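Local coordinates for protein nigritoxine (Vibrio nigripulchritudo, PDB 5M41) that acts as a bacterial toxin against crustaceans and insects, through a molecular action that remains unassigned, at residues T469-Q472 against K473-A476; E549-F552 against R553-K557; T600-S603 against N604-L607; N692-V695 against E696-A700. All coordinates share one frame; numbering follows the deposited sequence.

Contact 1: residues T469-Q472 against K473-A476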
loop_
_atom_site.group_PDB
_atom_site.type_symbol
_atom_site.label_atom_id
_atom_site.label_comp_id
_atom_site.label_asym_id
_atom_site.label_seq_id
_atom_site.Cartn_x
_atom_site.Cartn_y
_atom_site.Cartn_z
ATOM N N THR A 469 24.213 -31.786 -18.796
ATOM C CA THR A 469 25.064 -32.237 -17.702
ATOM C C THR A 469 25.574 -31.046 -16.883
ATOM O O THR A 469 25.549 -29.899 -17.346
ATOM C CB THR A 469 26.239 -33.113 -18.200
ATOM O OG1 THR A 469 26.984 -33.594 -17.076
ATOM C CG2 THR A 469 27.173 -32.338 -19.123
ATOM N N ALA A 470 26.022 -31.331 -15.665
ATOM C CA ALA A 470 26.541 -30.314 -14.768
ATOM C C ALA A 470 27.772 -29.650 -15.377
ATOM O O ALA A 470 27.950 -28.441 -15.247
ATOM C CB ALA A 470 26.872 -30.920 -13.413
ATOM N N ALA A 471 28.599 -30.444 -16.063
ATOM C CA ALA A 471 29.824 -29.942 -16.686
ATOM C C ALA A 471 29.529 -28.922 -17.794
ATOM O O ALA A 471 30.206 -27.900 -17.889
ATOM C CB ALA A 471 30.678 -31.092 -17.210
ATOM N N GLN A 472 28.519 -29.210 -18.616
ATOM C CA GLN A 472 28.027 -28.266 -19.625
ATOM C C GLN A 472 27.472 -26.988 -18.991
ATOM O O GLN A 472 27.720 -25.890 -19.491
ATOM C CB GLN A 472 26.919 -28.897 -20.461
ATOM C CG GLN A 472 27.386 -29.831 -21.568
ATOM C CD GLN A 472 26.214 -30.438 -22.309
ATOM O OE1 GLN A 472 25.319 -31.026 -21.697
ATOM N NE2 GLN A 472 26.195 -30.273 -23.626
ATOM N N LYS A 473 26.704 -27.155 -17.914
ATOM C CA LYS A 473 26.138 -26.034 -17.155
ATOM C C LYS A 473 27.214 -25.159 -16.512
ATOM O O LYS A 473 27.065 -23.945 -16.470
ATOM C CB LYS A 473 25.177 -26.535 -16.074
ATOM C CG LYS A 473 23.827 -27.009 -16.596
ATOM C CD LYS A 473 23.090 -27.780 -15.506
ATOM C CE LYS A 473 21.716 -28.233 -15.964
ATOM N NZ LYS A 473 20.906 -27.091 -16.472
ATOM N N ARG A 474 28.282 -25.782 -16.011
ATOM C CA ARG A 474 29.429 -25.066 -15.428
ATOM C C ARG A 474 30.252 -24.336 -16.500
ATOM O O ARG A 474 31.185 -23.600 -16.176
ATOM C CB ARG A 474 30.363 -26.037 -14.684
ATOM C CG ARG A 474 29.776 -26.739 -13.468
ATOM C CD ARG A 474 30.870 -27.281 -12.557
ATOM N NE ARG A 474 31.704 -28.279 -13.229
ATOM C CZ ARG A 474 31.426 -29.581 -13.292
ATOM N NH1 ARG A 474 30.332 -30.069 -12.717
ATOM N NH2 ARG A 474 32.247 -30.398 -13.933
ATOM N N GLY A 475 29.923 -24.580 -17.774
ATOM C CA GLY A 475 30.678 -24.048 -18.906
ATOM C C GLY A 475 32.055 -24.679 -19.044
ATOM O O GLY A 475 33.002 -24.034 -19.505
ATOM N N ALA A 476 32.181 -25.941 -18.642
ATOM C CA ALA A 476 33.483 -26.612 -18.678
ATOM C C ALA A 476 33.777 -27.334 -20.003
ATOM O O ALA A 476 34.929 -27.699 -20.262
ATOM C CB ALA A 476 33.645 -27.563 -17.486
#

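Contact 2: residues E549-F552 against R553-K557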
loop_
_atom_site.group_PDB
_atom_site.type_symbol
_atom_site.label_atom_id
_atom_site.label_comp_id
_atom_site.label_asym_id
_atom_site.label_seq_id
_atom_site.Cartn_x
_atom_site.Cartn_y
_atom_site.Cartn_z
ATOM N N GLU A 549 14.273 -6.621 -20.611
ATOM C CA GLU A 549 15.496 -7.407 -20.279
ATOM C C GLU A 549 15.574 -7.668 -18.771
ATOM O O GLU A 549 15.952 -8.765 -18.331
ATOM C CB GLU A 549 16.797 -6.715 -20.718
ATOM C CG GLU A 549 18.015 -7.621 -20.522
ATOM C CD GLU A 549 19.304 -7.085 -21.135
ATOM O OE1 GLU A 549 19.258 -6.577 -22.277
ATOM O OE2 GLU A 549 20.373 -7.171 -20.465
ATOM N N PHE A 550 15.223 -6.652 -17.990
ATOM C CA PHE A 550 15.247 -6.776 -16.524
ATOM C C PHE A 550 14.286 -7.886 -16.087
ATOM O O PHE A 550 14.649 -8.751 -15.304
ATOM C CB PHE A 550 14.906 -5.432 -15.848
ATOM C CG PHE A 550 14.900 -5.484 -14.334
ATOM C CD1 PHE A 550 16.082 -5.392 -13.615
ATOM C CD2 PHE A 550 13.699 -5.613 -13.636
ATOM C CE1 PHE A 550 16.075 -5.411 -12.225
ATOM C CE2 PHE A 550 13.686 -5.636 -12.247
ATOM C CZ PHE A 550 14.881 -5.540 -11.543
ATOM N N ASP A 551 13.067 -7.867 -16.622
ATOM C CA ASP A 551 12.081 -8.886 -16.292
ATOM C C ASP A 551 12.559 -10.277 -16.784
ATOM O O ASP A 551 12.466 -11.278 -16.058
ATOM C CB ASP A 551 10.722 -8.488 -16.883
ATOM C CG ASP A 551 9.641 -9.519 -16.634
ATOM O OD1 ASP A 551 9.314 -9.806 -15.468
ATOM O OD2 ASP A 551 9.093 -10.046 -17.617
ATOM N N PHE A 552 13.100 -10.338 -18.002
ATOM C CA PHE A 552 13.653 -11.603 -18.479
ATOM C C PHE A 552 14.736 -12.123 -17.541
ATOM O O PHE A 552 14.765 -13.312 -17.200
ATOM C CB PHE A 552 14.216 -11.488 -19.892
ATOM C CG PHE A 552 15.064 -12.666 -20.292
ATOM C CD1 PHE A 552 14.474 -13.836 -20.746
ATOM C CD2 PHE A 552 16.448 -12.606 -20.208
ATOM C CE1 PHE A 552 15.244 -14.928 -21.109
ATOM C CE2 PHE A 552 17.236 -13.694 -20.564
ATOM C CZ PHE A 552 16.630 -14.859 -21.019
ATOM N N ARG A 553 15.619 -11.223 -17.124
ATOM C CA ARG A 553 16.748 -11.605 -16.281
ATOM C C ARG A 553 16.309 -12.113 -14.920
ATOM O O ARG A 553 16.959 -12.983 -14.360
ATOM C CB ARG A 553 17.738 -10.458 -16.138
ATOM C CG ARG A 553 18.651 -10.281 -17.345
ATOM C CD ARG A 553 19.593 -9.123 -17.092
ATOM N NE ARG A 553 20.590 -8.931 -18.137
ATOM C CZ ARG A 553 21.723 -9.624 -18.259
ATOM N NH1 ARG A 553 22.029 -10.621 -17.419
ATOM N NH2 ARG A 553 22.556 -9.325 -19.250
ATOM N N LEU A 554 15.214 -11.561 -14.393
ATOM C CA LEU A 554 14.603 -12.059 -13.157
ATOM C C LEU A 554 13.938 -13.423 -13.384
ATOM O O LEU A 554 14.138 -14.352 -12.610
ATOM C CB LEU A 554 13.554 -11.074 -12.604
ATOM C CG LEU A 554 13.982 -9.813 -11.818
ATOM C CD1 LEU A 554 12.734 -9.045 -11.387
ATOM C CD2 LEU A 554 14.834 -10.159 -10.605
ATOM N N GLN A 555 13.135 -13.522 -14.438
ATOM C CA GLN A 555 12.418 -14.759 -14.763
ATOM C C GLN A 555 13.403 -15.915 -14.985
ATOM O O GLN A 555 13.155 -17.032 -14.552
ATOM C CB GLN A 555 11.562 -14.530 -16.009
ATOM C CG GLN A 555 10.464 -15.556 -16.254
ATOM C CD GLN A 555 9.714 -15.271 -17.537
ATOM O OE1 GLN A 555 9.984 -15.885 -18.566
ATOM N NE2 GLN A 555 8.806 -14.305 -17.495
ATOM N N HIS A 556 14.536 -15.629 -15.615
ATOM C CA HIS A 556 15.592 -16.632 -15.835
ATOM C C HIS A 556 16.850 -16.379 -15.046
ATOM O O HIS A 556 17.991 -16.624 -15.519
ATOM C CB HIS A 556 15.844 -16.767 -17.325
ATOM C CG HIS A 556 14.661 -17.329 -18.049
ATOM N ND1 HIS A 556 14.453 -18.646 -18.152
ATOM C CD2 HIS A 556 13.556 -16.705 -18.619
ATOM C CE1 HIS A 556 13.281 -18.865 -18.803
ATOM N NE2 HIS A 556 12.741 -17.676 -19.088
ATOM N N LYS A 557 16.643 -15.941 -13.802
ATOM C CA LYS A 557 17.751 -15.472 -12.941
ATOM C C LYS A 557 18.806 -16.520 -12.617
ATOM O O LYS A 557 19.935 -16.164 -12.321
ATOM C CB LYS A 557 17.220 -14.852 -11.636
ATOM C CG LYS A 557 16.408 -15.807 -10.774
ATOM C CD LYS A 557 16.182 -15.154 -9.416
ATOM C CE LYS A 557 15.542 -16.118 -8.436
ATOM N NZ LYS A 557 15.420 -15.457 -7.101
#

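Contact 3: residues T600-S603 against N604-L607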
loop_
_atom_site.group_PDB
_atom_site.type_symbol
_atom_site.label_atom_id
_atom_site.label_comp_id
_atom_site.label_asym_id
_atom_site.label_seq_id
_atom_site.Cartn_x
_atom_site.Cartn_y
_atom_site.Cartn_z
ATOM N N THR A 600 35.101 -14.156 -9.799
ATOM C CA THR A 600 35.473 -12.757 -9.900
ATOM C C THR A 600 34.366 -11.873 -9.383
ATOM O O THR A 600 33.211 -12.042 -9.756
ATOM C CB THR A 600 35.784 -12.357 -11.349
ATOM O OG1 THR A 600 37.004 -12.991 -11.728
ATOM C CG2 THR A 600 35.970 -10.834 -11.479
ATOM N N LEU A 601 34.750 -10.952 -8.509
ATOM C CA LEU A 601 33.880 -9.900 -8.037
ATOM C C LEU A 601 34.158 -8.658 -8.873
ATOM O O LEU A 601 35.310 -8.228 -8.992
ATOM C CB LEU A 601 34.170 -9.606 -6.551
ATOM C CG LEU A 601 33.466 -8.361 -5.989
ATOM C CD1 LEU A 601 31.940 -8.534 -5.964
ATOM C CD2 LEU A 601 34.024 -8.008 -4.613
ATOM N N GLU A 602 33.094 -8.087 -9.424
ATOM C CA GLU A 602 33.169 -6.905 -10.260
ATOM C C GLU A 602 33.234 -5.623 -9.398
ATOM O O GLU A 602 32.213 -4.988 -9.113
ATOM C CB GLU A 602 31.978 -6.900 -11.217
ATOM C CG GLU A 602 31.995 -8.054 -12.212
ATOM C CD GLU A 602 30.596 -8.503 -12.633
ATOM O OE1 GLU A 602 29.667 -7.674 -12.646
ATOM O OE2 GLU A 602 30.417 -9.696 -12.956
ATOM N N SER A 603 34.455 -5.258 -9.023
ATOM C CA SER A 603 34.714 -4.279 -7.969
ATOM C C SER A 603 33.967 -2.972 -8.137
ATOM O O SER A 603 33.189 -2.593 -7.265
ATOM C CB SER A 603 36.212 -4.002 -7.886
ATOM O OG SER A 603 36.895 -5.194 -7.568
ATOM N N ASN A 604 34.193 -2.298 -9.259
ATOM C CA ASN A 604 33.651 -0.963 -9.460
ATOM C C ASN A 604 32.156 -0.983 -9.726
ATOM O O ASN A 604 31.444 -0.052 -9.318
ATOM C CB ASN A 604 34.420 -0.193 -10.552
ATOM C CG ASN A 604 35.817 0.231 -10.096
ATOM O OD1 ASN A 604 36.017 0.649 -8.957
ATOM N ND2 ASN A 604 36.787 0.123 -10.988
ATOM N N ALA A 605 31.673 -2.047 -10.371
ATOM C CA ALA A 605 30.235 -2.145 -10.641
ATOM C C ALA A 605 29.546 -2.264 -9.283
ATOM O O ALA A 605 28.578 -1.549 -9.019
ATOM C CB ALA A 605 29.900 -3.336 -11.533
ATOM N N PHE A 606 30.086 -3.156 -8.442
ATOM C CA PHE A 606 29.562 -3.402 -7.103
ATOM C C PHE A 606 29.674 -2.123 -6.273
ATOM O O PHE A 606 28.697 -1.686 -5.672
ATOM C CB PHE A 606 30.309 -4.571 -6.421
ATOM C CG PHE A 606 29.770 -4.930 -5.042
ATOM C CD1 PHE A 606 28.568 -5.651 -4.896
ATOM C CD2 PHE A 606 30.458 -4.552 -3.886
ATOM C CE1 PHE A 606 28.076 -5.988 -3.635
ATOM C CE2 PHE A 606 29.968 -4.891 -2.624
ATOM C CZ PHE A 606 28.784 -5.608 -2.494
ATOM N N LEU A 607 30.862 -1.512 -6.288
ATOM C CA LEU A 607 31.107 -0.270 -5.537
ATOM C C LEU A 607 30.083 0.809 -5.911
ATOM O O LEU A 607 29.470 1.423 -5.023
ATOM C CB LEU A 607 32.550 0.260 -5.736
ATOM C CG LEU A 607 32.905 1.618 -5.108
ATOM C CD1 LEU A 607 32.653 1.623 -3.594
ATOM C CD2 LEU A 607 34.336 2.061 -5.437
#

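Contact 4: residues N692-V695 against E696-A700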
loop_
_atom_site.group_PDB
_atom_site.type_symbol
_atom_site.label_atom_id
_atom_site.label_comp_id
_atom_site.label_asym_id
_atom_site.label_seq_id
_atom_site.Cartn_x
_atom_site.Cartn_y
_atom_site.Cartn_z
ATOM N N ASN A 692 18.968 -9.622 -1.228
ATOM C CA ASN A 692 18.840 -11.092 -1.369
ATOM C C ASN A 692 19.336 -11.601 -2.744
ATOM O O ASN A 692 20.042 -12.610 -2.827
ATOM C CB ASN A 692 17.382 -11.542 -1.168
ATOM C CG ASN A 692 16.912 -11.394 0.280
ATOM O OD1 ASN A 692 17.713 -11.166 1.189
ATOM N ND2 ASN A 692 15.602 -11.505 0.498
ATOM N N ASN A 693 18.945 -10.896 -3.814
ATOM C CA ASN A 693 19.405 -11.235 -5.156
ATOM C C ASN A 693 20.910 -11.049 -5.360
ATOM O O ASN A 693 21.522 -11.829 -6.068
ATOM C CB ASN A 693 18.604 -10.480 -6.212
ATOM C CG ASN A 693 17.281 -11.143 -6.499
ATOM O OD1 ASN A 693 17.236 -12.312 -6.841
ATOM N ND2 ASN A 693 16.201 -10.399 -6.370
ATOM N N ILE A 694 21.505 -10.026 -4.733
ATOM C CA ILE A 694 22.958 -9.834 -4.773
ATOM C C ILE A 694 23.656 -11.068 -4.181
ATOM O O ILE A 694 24.619 -11.611 -4.757
ATOM C CB ILE A 694 23.365 -8.571 -3.998
ATOM C CG1 ILE A 694 23.050 -7.309 -4.808
ATOM C CG2 ILE A 694 24.833 -8.619 -3.552
ATOM C CD1 ILE A 694 23.275 -6.034 -4.026
ATOM N N VAL A 695 23.152 -11.494 -3.035
ATOM C CA VAL A 695 23.710 -12.583 -2.268
ATOM C C VAL A 695 23.463 -13.912 -2.999
ATOM O O VAL A 695 24.391 -14.717 -3.205
ATOM C CB VAL A 695 23.112 -12.557 -0.834
ATOM C CG1 VAL A 695 23.347 -13.864 -0.100
ATOM C CG2 VAL A 695 23.736 -11.403 -0.042
ATOM N N GLU A 696 22.218 -14.133 -3.395
ATOM C CA GLU A 696 21.851 -15.346 -4.131
ATOM C C GLU A 696 22.665 -15.478 -5.423
ATOM O O GLU A 696 23.088 -16.576 -5.743
ATOM C CB GLU A 696 20.349 -15.372 -4.417
ATOM C CG GLU A 696 19.866 -16.557 -5.241
ATOM C CD GLU A 696 18.356 -16.529 -5.462
ATOM O OE1 GLU A 696 17.823 -15.467 -5.864
ATOM O OE2 GLU A 696 17.690 -17.568 -5.227
ATOM N N SER A 697 22.902 -14.367 -6.139
ATOM C CA SER A 697 23.796 -14.369 -7.320
ATOM C C SER A 697 25.161 -14.897 -6.947
ATOM O O SER A 697 25.735 -15.721 -7.654
ATOM C CB SER A 697 24.010 -12.967 -7.879
ATOM O OG SER A 697 22.893 -12.524 -8.603
ATOM N N MET A 698 25.690 -14.403 -5.833
ATOM C CA MET A 698 27.019 -14.814 -5.404
ATOM C C MET A 698 27.105 -16.303 -5.083
ATOM O O MET A 698 28.035 -16.980 -5.523
ATOM C CB MET A 698 27.472 -13.953 -4.241
ATOM C CG MET A 698 27.647 -12.518 -4.702
ATOM S SD MET A 698 28.100 -11.483 -3.308
ATOM C CE MET A 698 28.286 -9.918 -4.141
ATOM N N ARG A 699 26.116 -16.792 -4.347
ATOM C CA ARG A 699 26.020 -18.201 -3.971
ATOM C C ARG A 699 25.820 -19.123 -5.186
ATOM O O ARG A 699 26.484 -20.160 -5.301
ATOM C CB ARG A 699 24.892 -18.394 -2.945
ATOM C CG ARG A 699 25.262 -17.914 -1.550
ATOM C CD ARG A 699 24.076 -17.968 -0.592
ATOM N NE ARG A 699 24.453 -17.470 0.732
ATOM C CZ ARG A 699 23.594 -17.062 1.672
ATOM N NH1 ARG A 699 22.291 -17.071 1.430
ATOM N NH2 ARG A 699 24.042 -16.649 2.857
ATOM N N ALA A 700 24.926 -18.742 -6.095
ATOM C CA ALA A 700 24.725 -19.504 -7.340
ATOM C C ALA A 700 26.016 -19.571 -8.184
ATOM O O ALA A 700 26.323 -20.613 -8.768
ATOM C CB ALA A 700 23.561 -18.936 -8.159
#

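Contact 1: residues T469-Q472 against K473-A476
Arg474 folds its guanidinium back over Ala470 and Ala471, with Ala471 CA under one face, offset toward the rim. The two terminal nitrogens meet neighbouring methyls: Arg474 NH1 is 3.6 Å from Ala470 CB and NH2 is 3.7 Å from Ala471 CB. A bend in the chain at chi3 (-62°) turns the flat group back along the turn, while Arg474 CG rests 3.1 Å from Ala470 O. Lys473 instead runs its aliphatic stem past Thr469 O, its CG 3.4 Å from that oxygen, and carries its ammonium away from the turn.

These side chains are held by a helix of barely one turn, closed at both ends. Thr469 is the N-cap, and its backbone N donates to Gln472 OE1 at 3.2 Å, in the carbonyl plane on a lone pair. This is the half of a capping box in which the third helical residue accepts. The extended Gln472 chain, with CG beside its own backbone N, brings the amide oxygen back to that start. Beyond Lys473 N to Thr469 O and Arg474 N to Ala470 O, a Schellman motif ends the turn. Ala476 N reaches Ala471 O at 2.9 Å, and Gly475 N binds Gln472 O from above its carbonyl plane; positive phi at Gly475 reverses the chain.

The Ala471 and Gln472 side chains also touch Glu477. In sequence the turn falls between helix 444-457 and strand 496-500, at the surface of the protein, and Lys473 O takes a weak hydrogen bond from Asn704 at the end of helix 688-704.

Contact 2: residues E549-F552 against R553-K557
Glu549 and Arg553 run side by side in the same direction, one turn apart on helix 546-555, and close a buried salt bridge. Two of the Arg553 nitrogens converge on one oxygen: NE lies 2.9 Å from Glu549 OE2 with an N-H...O angle of 163°, while NH2 makes a longer, more bent bond of 3.3 Å to the same atom. OE2 sits at the guanidinium edge, in its plane, and receives NE on its anti lone pair. The carboxylate is turned 42° from that plane.

The next tight place is Phe552 against His556. Their rings are inclined obliquely, with Phe552 CE1 3.5 Å from His556 CD2 and His556 CB over one Phe552 face. Leu527 packs on Phe552, and His556 NE2 is bonded to Val497 O. Phe550 places CE2 3.6 Å from Leu554 CD1, while Met626, Leu629 and Val630 of helix 625-632 touch its side chain.

Leu554 and Gln555 are the partly exposed residues; the loose pair is Asp551 and Gln555, whose OD2 and NE2 stay 4.3 Å apart, each bonded instead to strand 496-500, at Tyr498 OH and Ile499 O.

Arg553 NH1 binds Asn577 O, NH2 also binds Tyr511 OH, and Phe633 adds a cation-pi contact. Such a network probably offsets the cost of burying the pair and keeps both groups charged.

Contact 3: residues T600-S603 against N604-L607
Leu601 and Phe606 meet where a strand gives way to a helix, the leucine methyl CD1 reaching the ring obliquely, 4.3 Å from Phe606 CG. Phe606 starts toward the strand at CB and then carries its ring outward; CG, anti to the backbone N (chi1 -177°), takes the ring to where Leu601 CD1 meets it at that slant. Leu601 has its own CG in the corresponding trans position, which swings CD1 in the direction of the ring.

Away from this apolar pair, Glu602 CB faces Ala605 CB at 4.1 Å, a loose methylene-to-methyl touch. The rest of the glutamate leads off to a salt bridge with Lys632. Ser603 and Asn604 also send their polar ends to other parts of the chain: Ser603 OG bonds Asp647 O, and Asn604 ND2 is held by the carbonyls of Ile645 and Lys637. Leu607 packs against Leu725, Gln728 and Val729 of helix 719-731, with Leu725 touching Leu601 as well.

Two backbone bonds close the first turn. Phe606 N donates to Glu602 O at 2.9 Å, nearly straight at 167°, and Leu607 N donates to Ser603 O at 2.7 Å. Phe606 CB lies 3.3 Å from the same Glu602 O.

Glu602, at the centre of an inverse gamma turn, is also the N-cap of helix 603-614. The arrangement is a tight strand-to-helix junction, in which strand 594-601 of a six-stranded antiparallel sheet passes into the helix with hardly a linker.

Contact 4: residues N692-V695 against E696-A700
Asn693 O is gripped twice by Ser697, whose backbone N lies 2.9 Å away and whose OG donates at 3.0 Å. The two donors reach the oxygen from opposite faces of its carbonyl plane. Ser697 OG stands beside its own backbone N (chi1 -76°), which hangs the hydroxyl back over the preceding turn.

Asn693 and Glu696 lie alongside each other, pointing the same way, their amide and carboxylate planes 33° apart. Asn693 OD1 and Glu696 OE1 are both acceptors, and stand 3.4 Å apart. Outside donors probably make the closeness tolerable: Asn578 ND2 binds the amide oxygen and Lys557 forms a salt bridge with OE1, which probably offsets the carboxylate's charge.

Both segments belong to regular alpha-helix, near the middle of helix 688-704, with successive i to i+4 bonds such as Glu696 N to Asn692 O at 2.7 Å. On another side of the helix, Ile694 and Met698 run together, Ile694 CG2 touching Met698 CE at 3.7 Å. The methionine chain, extended beyond CG, carries its methyl out to that branch, beside Phe606, while Ile694 also packs on Tyr609 and Ile610 of helix 603-614.

Val695 meets Arg699 differently: its CG1 sits over the centre of one guanidinium face, 3.6 Å above the plane. Ile671 of helix 667-676 touches both residues, and a long, weak ion pair links Arg699 NH2 to Glu675.

In the fold
The four contacts follow one another along the C-terminal part of the chain, all on the same side of its centre, while the magnesium site at Val189, Glu192 and Asp195 belongs to a much earlier part. Helix 688-704 is the hub. Contact 4 touches contact 2 through the salt bridge of Lys557 NZ with Glu696 OE1 (2.7 Å), and contact 3 where Phe606 packs on Ile694 and Met698; the centres are about 14 Å apart in each case. Contacts 2, 3 and 4 thus join distant parts of the sequence, by charge and by apolar packing. Contact 1 lies apart, its nearest atoms about 8 Å from contact 4, though Lys473 O reaches the same helix weakly at Asn704.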